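Local atomic coordinates of Lmo0651 protein (Listeria monocytogenes serovar 1/2a, PDB entry 6EP3), a protein that controls expression of the Listeria monocytogenes Agr system and mediates virulence, probably as a GntR-family transcription factor that binds specific DNA sequences. Residues C73-I87 with I156-M169. Residues are numbered along the deposited sequence; the frame is centred on the assembly and turned at random.
With SO4 (sulfate ion), chain Q; EDO (1,2-ethanediol), chain L.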
loop_
_atom_site.group_PDB
_atom_site.type_symbol
_atom_site.label_atom_id
_atom_site.label_comp_id
_atom_site.label_asym_id
_atom_site.label_seq_id
_atom_site.Cartn_x
_atom_site.Cartn_y
_atom_site.Cartn_z
ATOM N N CYS B 73 -9.802 -11.616 4.543
ATOM C CA CYS B 73 -8.729 -11.641 3.561
ATOM C C CYS B 73 -9.051 -12.451 2.316
ATOM O O CYS B 73 -8.325 -12.332 1.324
ATOM C CB CYS B 73 -7.444 -12.200 4.189
ATOM S SG CYS B 73 -6.673 -11.097 5.369
ATOM N N ILE B 74 -10.107 -13.263 2.333
ATOM C CA ILE B 74 -10.409 -14.091 1.175
ATOM C C ILE B 74 -10.862 -13.197 0.030
ATOM O O ILE B 74 -11.604 -12.224 0.224
ATOM C CB ILE B 74 -11.454 -15.168 1.523
ATOM C CG1 ILE B 74 -11.431 -16.281 0.477
ATOM C CG2 ILE B 74 -12.848 -14.575 1.669
ATOM C CD1 ILE B 74 -10.148 -17.087 0.484
ATOM N N VAL B 75 -10.373 -13.493 -1.167
ATOM C CA VAL B 75 -10.549 -12.630 -2.325
ATOM C C VAL B 75 -11.409 -13.368 -3.339
ATOM O O VAL B 75 -10.954 -14.328 -3.973
ATOM C CB VAL B 75 -9.197 -12.231 -2.932
ATOM C CG1 VAL B 75 -9.394 -11.409 -4.190
ATOM C CG2 VAL B 75 -8.362 -11.474 -1.908
ATOM N N ASP B 76 -12.648 -12.913 -3.499
ATOM C CA ASP B 76 -13.528 -13.406 -4.544
ATOM C C ASP B 76 -13.276 -12.599 -5.816
ATOM O O ASP B 76 -12.343 -11.792 -5.889
ATOM C CB ASP B 76 -14.983 -13.338 -4.084
ATOM C CG ASP B 76 -15.462 -11.912 -3.871
ATOM O OD1 ASP B 76 -14.628 -11.038 -3.559
ATOM O OD2 ASP B 76 -16.679 -11.669 -4.003
ATOM N N ALA B 77 -14.130 -12.786 -6.826
ATOM C CA ALA B 77 -13.903 -12.145 -8.117
ATOM C C ALA B 77 -13.958 -10.623 -8.011
ATOM O O ALA B 77 -13.141 -9.927 -8.623
ATOM C CB ALA B 77 -14.915 -12.653 -9.141
ATOM N N ASP B 78 -14.914 -10.087 -7.245
ATOM C CA ASP B 78 -15.048 -8.634 -7.151
ATOM C C ASP B 78 -13.836 -8.002 -6.474
ATOM O O ASP B 78 -13.322 -6.976 -6.938
ATOM C CB ASP B 78 -16.331 -8.267 -6.404
ATOM C CG ASP B 78 -17.574 -8.455 -7.254
ATOM O OD1 ASP B 78 -17.480 -8.304 -8.491
ATOM O OD2 ASP B 78 -18.645 -8.749 -6.686
ATOM N N ARG B 79 -13.357 -8.603 -5.386
ATOM C CA ARG B 79 -12.164 -8.075 -4.734
ATOM C C ARG B 79 -10.933 -8.251 -5.614
ATOM O O ARG B 79 -10.055 -7.377 -5.644
ATOM C CB ARG B 79 -11.970 -8.759 -3.383
ATOM C CG ARG B 79 -13.015 -8.351 -2.355
ATOM C CD ARG B 79 -12.872 -9.145 -1.072
ATOM N NE ARG B 79 -13.929 -8.813 -0.122
ATOM C CZ ARG B 79 -13.963 -9.236 1.139
ATOM N NH1 ARG B 79 -12.996 -10.014 1.608
ATOM N NH2 ARG B 79 -14.968 -8.884 1.929
ATOM N N TYR B 80 -10.856 -9.371 -6.342
ATOM C CA TYR B 80 -9.778 -9.561 -7.307
ATOM C C TYR B 80 -9.763 -8.436 -8.331
ATOM O O TYR B 80 -8.707 -7.870 -8.630
ATOM C CB TYR B 80 -9.931 -10.917 -7.999
ATOM C CG TYR B 80 -8.690 -11.416 -8.709
ATOM C CD1 TYR B 80 -7.706 -12.119 -8.022
ATOM C CD2 TYR B 80 -8.511 -11.200 -10.071
ATOM C CE1 TYR B 80 -6.572 -12.584 -8.672
ATOM C CE2 TYR B 80 -7.380 -11.663 -10.728
ATOM C CZ TYR B 80 -6.415 -12.350 -10.025
ATOM O OH TYR B 80 -5.290 -12.812 -10.677
ATOM N N VAL B 81 -10.940 -8.072 -8.844
ATOM C CA VAL B 81 -11.027 -7.005 -9.831
ATOM C C VAL B 81 -10.675 -5.657 -9.211
ATOM O O VAL B 81 -10.082 -4.805 -9.877
ATOM C CB VAL B 81 -12.427 -7.011 -10.477
ATOM C CG1 VAL B 81 -12.628 -5.803 -11.380
ATOM C CG2 VAL B 81 -12.617 -8.287 -11.279
ATOM N N GLN B 82 -11.025 -5.435 -7.940
ATOM C CA GLN B 82 -10.638 -4.189 -7.273
ATOM C C GLN B 82 -9.120 -4.079 -7.157
ATOM O O GLN B 82 -8.528 -3.020 -7.430
ATOM C CB GLN B 82 -11.293 -4.106 -5.893
ATOM C CG GLN B 82 -12.793 -3.836 -5.940
ATOM C CD GLN B 82 -13.439 -3.831 -4.569
ATOM O OE1 GLN B 82 -12.932 -4.434 -3.626
ATOM N NE2 GLN B 82 -14.572 -3.154 -4.456
ATOM N N LEU B 83 -8.476 -5.168 -6.731
ATOM C CA LEU B 83 -7.018 -5.216 -6.696
ATOM C C LEU B 83 -6.430 -4.958 -8.080
ATOM O O LEU B 83 -5.442 -4.225 -8.219
ATOM C CB LEU B 83 -6.551 -6.567 -6.153
ATOM C CG LEU B 83 -7.065 -6.864 -4.742
ATOM C CD1 LEU B 83 -6.638 -8.248 -4.264
ATOM C CD2 LEU B 83 -6.603 -5.787 -3.763
ATOM N N MET B 84 -7.045 -5.535 -9.116
ATOM C CA MET B 84 -6.523 -5.345 -10.465
ATOM C C MET B 84 -6.714 -3.910 -10.946
ATOM O O MET B 84 -5.867 -3.387 -11.678
ATOM C CB MET B 84 -7.192 -6.326 -11.424
ATOM C CG MET B 84 -6.338 -7.542 -11.723
ATOM S SD MET B 84 -6.845 -8.399 -13.219
ATOM C CE MET B 84 -8.589 -8.612 -12.909
ATOM N N GLU B 85 -7.795 -3.253 -10.532
ATOM C CA GLU B 85 -7.966 -1.842 -10.861
ATOM C C GLU B 85 -6.875 -1.001 -10.215
ATOM O O GLU B 85 -6.331 -0.080 -10.842
ATOM C CB GLU B 85 -9.351 -1.361 -10.429
ATOM C CG GLU B 85 -10.495 -2.008 -11.190
ATOM C CD GLU B 85 -11.855 -1.637 -10.632
ATOM O OE1 GLU B 85 -12.866 -1.884 -11.322
ATOM O OE2 GLU B 85 -11.917 -1.102 -9.503
ATOM N N THR B 86 -6.536 -1.305 -8.960
ATOM C CA THR B 86 -5.414 -0.612 -8.330
ATOM C C THR B 86 -4.129 -0.825 -9.123
ATOM O O THR B 86 -3.400 0.133 -9.439
ATOM C CB THR B 86 -5.252 -1.080 -6.883
ATOM O OG1 THR B 86 -6.438 -0.762 -6.141
ATOM C CG2 THR B 86 -4.043 -0.417 -6.235
ATOM N N ILE B 87 -3.853 -2.084 -9.475
ATOM C CA ILE B 87 -2.659 -2.400 -10.254
ATOM C C ILE B 87 -2.644 -1.608 -11.553
ATOM O O ILE B 87 -1.612 -1.051 -11.946
ATOM C CB ILE B 87 -2.585 -3.915 -10.514
ATOM C CG1 ILE B 87 -2.366 -4.666 -9.201
ATOM C CG2 ILE B 87 -1.481 -4.242 -11.509
ATOM C CD1 ILE B 87 -2.549 -6.153 -9.318
ATOM N N ILE B 156 -0.028 -6.349 -2.877
ATOM C CA ILE B 156 -1.233 -6.775 -3.589
ATOM C C ILE B 156 -1.028 -8.144 -4.229
ATOM O O ILE B 156 -1.910 -9.013 -4.175
ATOM C CB ILE B 156 -1.631 -5.732 -4.646
ATOM C CG1 ILE B 156 -2.191 -4.475 -3.985
ATOM C CG2 ILE B 156 -2.628 -6.331 -5.628
ATOM C CD1 ILE B 156 -2.588 -3.424 -4.989
ATOM N N PHE B 157 0.124 -8.346 -4.875
ATOM C CA PHE B 157 0.407 -9.623 -5.521
ATOM C C PHE B 157 0.472 -10.742 -4.494
ATOM O O PHE B 157 -0.005 -11.856 -4.742
ATOM C CB PHE B 157 1.729 -9.542 -6.291
ATOM C CG PHE B 157 1.631 -8.825 -7.606
ATOM C CD1 PHE B 157 0.480 -8.897 -8.366
ATOM C CD2 PHE B 157 2.703 -8.095 -8.093
ATOM C CE1 PHE B 157 0.385 -8.245 -9.585
ATOM C CE2 PHE B 157 2.619 -7.442 -9.312
ATOM C CZ PHE B 157 1.458 -7.518 -10.058
ATOM N N PHE B 158 1.067 -10.461 -3.336
ATOM C CA PHE B 158 1.099 -11.441 -2.257
ATOM C C PHE B 158 -0.311 -11.851 -1.864
ATOM O O PHE B 158 -0.623 -13.047 -1.748
ATOM C CB PHE B 158 1.846 -10.866 -1.053
ATOM C CG PHE B 158 1.883 -11.786 0.130
ATOM C CD1 PHE B 158 0.908 -11.722 1.110
ATOM C CD2 PHE B 158 2.902 -12.717 0.262
ATOM C CE1 PHE B 158 0.945 -12.573 2.197
ATOM C CE2 PHE B 158 2.945 -13.570 1.349
ATOM C CZ PHE B 158 1.965 -13.498 2.315
ATOM N N GLN B 159 -1.174 -10.861 -1.646
ATOM C CA GLN B 159 -2.540 -11.155 -1.234
ATOM C C GLN B 159 -3.278 -11.955 -2.302
ATOM O O GLN B 159 -4.003 -12.905 -1.987
ATOM C CB GLN B 159 -3.280 -9.855 -0.913
ATOM C CG GLN B 159 -2.798 -9.169 0.363
ATOM C CD GLN B 159 -3.902 -8.993 1.391
ATOM O OE1 GLN B 159 -4.926 -9.674 1.341
ATOM N NE2 GLN B 159 -3.697 -8.075 2.330
ATOM N N MET B 160 -3.086 -11.608 -3.575
ATOM C CA MET B 160 -3.741 -12.360 -4.642
ATOM C C MET B 160 -3.263 -13.806 -4.670
ATOM O O MET B 160 -4.076 -14.741 -4.640
ATOM C CB MET B 160 -3.512 -11.684 -5.993
ATOM C CG MET B 160 -4.548 -10.629 -6.304
ATOM S SD MET B 160 -4.409 -9.984 -7.972
ATOM C CE MET B 160 -2.718 -9.460 -7.941
ATOM N N VAL B 161 -1.942 -14.004 -4.667
ATOM C CA VAL B 161 -1.365 -15.342 -4.718
ATOM C C VAL B 161 -1.884 -16.196 -3.569
ATOM O O VAL B 161 -2.168 -17.389 -3.742
ATOM C CB VAL B 161 0.174 -15.251 -4.706
ATOM C CG1 VAL B 161 0.796 -16.556 -4.228
ATOM C CG2 VAL B 161 0.700 -14.879 -6.084
ATOM N N HIS B 162 -2.009 -15.611 -2.378
ATOM C CA HIS B 162 -2.330 -16.439 -1.224
ATOM C C HIS B 162 -3.818 -16.535 -0.915
ATOM O O HIS B 162 -4.215 -17.460 -0.198
ATOM C CB HIS B 162 -1.578 -15.931 0.005
ATOM C CG HIS B 162 -0.122 -16.274 -0.010
ATOM N ND1 HIS B 162 0.348 -17.536 0.276
ATOM C CD2 HIS B 162 0.967 -15.525 -0.306
ATOM C CE1 HIS B 162 1.665 -17.546 0.174
ATOM N NE2 HIS B 162 2.065 -16.337 -0.177
ATOM N N PHE B 163 -4.661 -15.646 -1.448
ATOM C CA PHE B 163 -6.065 -15.654 -1.059
ATOM C C PHE B 163 -7.041 -15.593 -2.229
ATOM O O PHE B 163 -8.237 -15.379 -1.997
ATOM C CB PHE B 163 -6.365 -14.492 -0.103
ATOM C CG PHE B 163 -5.530 -14.501 1.146
ATOM C CD1 PHE B 163 -4.486 -13.605 1.303
ATOM C CD2 PHE B 163 -5.801 -15.389 2.171
ATOM C CE1 PHE B 163 -3.719 -13.605 2.456
ATOM C CE2 PHE B 163 -5.035 -15.396 3.324
ATOM C CZ PHE B 163 -3.993 -14.502 3.465
ATOM N N SER B 164 -6.588 -15.782 -3.469
ATOM C CA SER B 164 -7.495 -15.831 -4.602
ATOM C C SER B 164 -7.214 -17.091 -5.407
ATOM O O SER B 164 -6.163 -17.721 -5.267
ATOM C CB SER B 164 -7.360 -14.601 -5.509
ATOM O OG SER B 164 -6.247 -14.740 -6.374
ATOM N N ASP B 165 -8.179 -17.458 -6.246
ATOM C CA ASP B 165 -8.006 -18.514 -7.231
ATOM C C ASP B 165 -7.652 -17.958 -8.603
ATOM O O ASP B 165 -7.797 -18.664 -9.604
ATOM C CB ASP B 165 -9.268 -19.373 -7.328
ATOM C CG ASP B 165 -9.575 -20.115 -6.043
ATOM O OD1 ASP B 165 -10.686 -19.932 -5.502
ATOM O OD2 ASP B 165 -8.713 -20.887 -5.577
ATOM N N GLY B 166 -7.203 -16.703 -8.667
ATOM C CA GLY B 166 -6.909 -16.073 -9.944
ATOM C C GLY B 166 -5.843 -16.778 -10.757
ATOM O O GLY B 166 -5.790 -16.597 -11.977
ATOM N N ILE B 167 -4.999 -17.584 -10.112
ATOM C CA ILE B 167 -3.977 -18.320 -10.848
ATOM C C ILE B 167 -4.608 -19.413 -11.702
ATOM O O ILE B 167 -4.063 -19.780 -12.749
ATOM C CB ILE B 167 -2.932 -18.896 -9.872
ATOM C CG1 ILE B 167 -1.736 -19.474 -10.632
ATOM C CG2 ILE B 167 -3.560 -19.952 -8.964
ATOM C CD1 ILE B 167 -0.620 -19.959 -9.734
ATOM N N ASN B 168 -5.771 -19.933 -11.291
ATOM C CA ASN B 168 -6.440 -20.979 -12.061
ATOM C C ASN B 168 -6.755 -20.527 -13.480
ATOM O O ASN B 168 -6.824 -21.356 -14.395
ATOM C CB ASN B 168 -7.715 -21.418 -11.341
ATOM C CG ASN B 168 -7.430 -22.105 -10.020
ATOM O OD1 ASN B 168 -6.273 -22.326 -9.661
ATOM N ND2 ASN B 168 -8.484 -22.434 -9.282
ATOM N N MET B 169 -6.956 -19.224 -13.676
ATOM C CA MET B 169 -7.160 -18.673 -15.011
ATOM C C MET B 169 -6.037 -19.074 -15.961
ATOM O O MET B 169 -6.278 -19.366 -17.140
ATOM C CB MET B 169 -7.270 -17.153 -14.900
ATOM C CG MET B 169 -7.351 -16.386 -16.192
ATOM S SD MET B 169 -7.240 -14.616 -15.835
ATOM C CE MET B 169 -6.062 -14.601 -14.495
HETATM S S SO4 Q . -16.369 -5.801 0.135
HETATM O O1 SO4 Q . -17.506 -5.380 -0.679
HETATM O O2 SO4 Q . -16.285 -4.968 1.330
HETATM O O3 SO4 Q . -16.547 -7.198 0.522
HETATM O O4 SO4 Q . -15.140 -5.656 -0.639
HETATM C C1 EDO L . -2.743 -9.640 -12.925
HETATM O O1 EDO L . -3.287 -10.549 -13.887
HETATM C C2 EDO L . -3.209 -10.059 -11.536
HETATM O O2 EDO L . -2.783 -11.403 -11.287
#
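Tyr80 lays one face of its ring against Met160, whose SD sits 3.9 Å from the ring centroid in a Met-aromatic contact. The pair joins helices 77-101 and 147-163, whose parts here run nearly antiparallel (157°), in the all-helical FCD domain of this GntR-family regulator. CB of Tyr80 points toward the other segment, and CG anti to the backbone N (chi1 -163°) sets the ring against Met160 SD. Ser164 OG lies at the ring edge, 3.2 Å from Tyr80 CE1. That OG donates to Met160 O and accepts from Gly166 N in an ST turn. The phenol OH accepts a hydrogen bond from a 1,2-ethanediol, probably from the crystallisation liquor, that is also hydrogen-bonded to His133 and His134.

Farther along, Met160 CE and Ile87 CD1 meet tip to tip at 3.6 Å. Ile87 CD1 also approaches Phe157 CE1 obliquely. CD1 of Ile156 reaches Thr86 CG2, while Thr86 OG1 bonds Gln149 of the second subunit.

At the other end, the linker from the DNA-binding domain crosses Phe163. Cys73 CB sits 4.0 Å from the ring centroid, a CH-pi contact over its centre. His162 CB lies against the opposite face. Val75 N donates to Phe163 O at 3.0 Å, with an N-H...O angle of 151°.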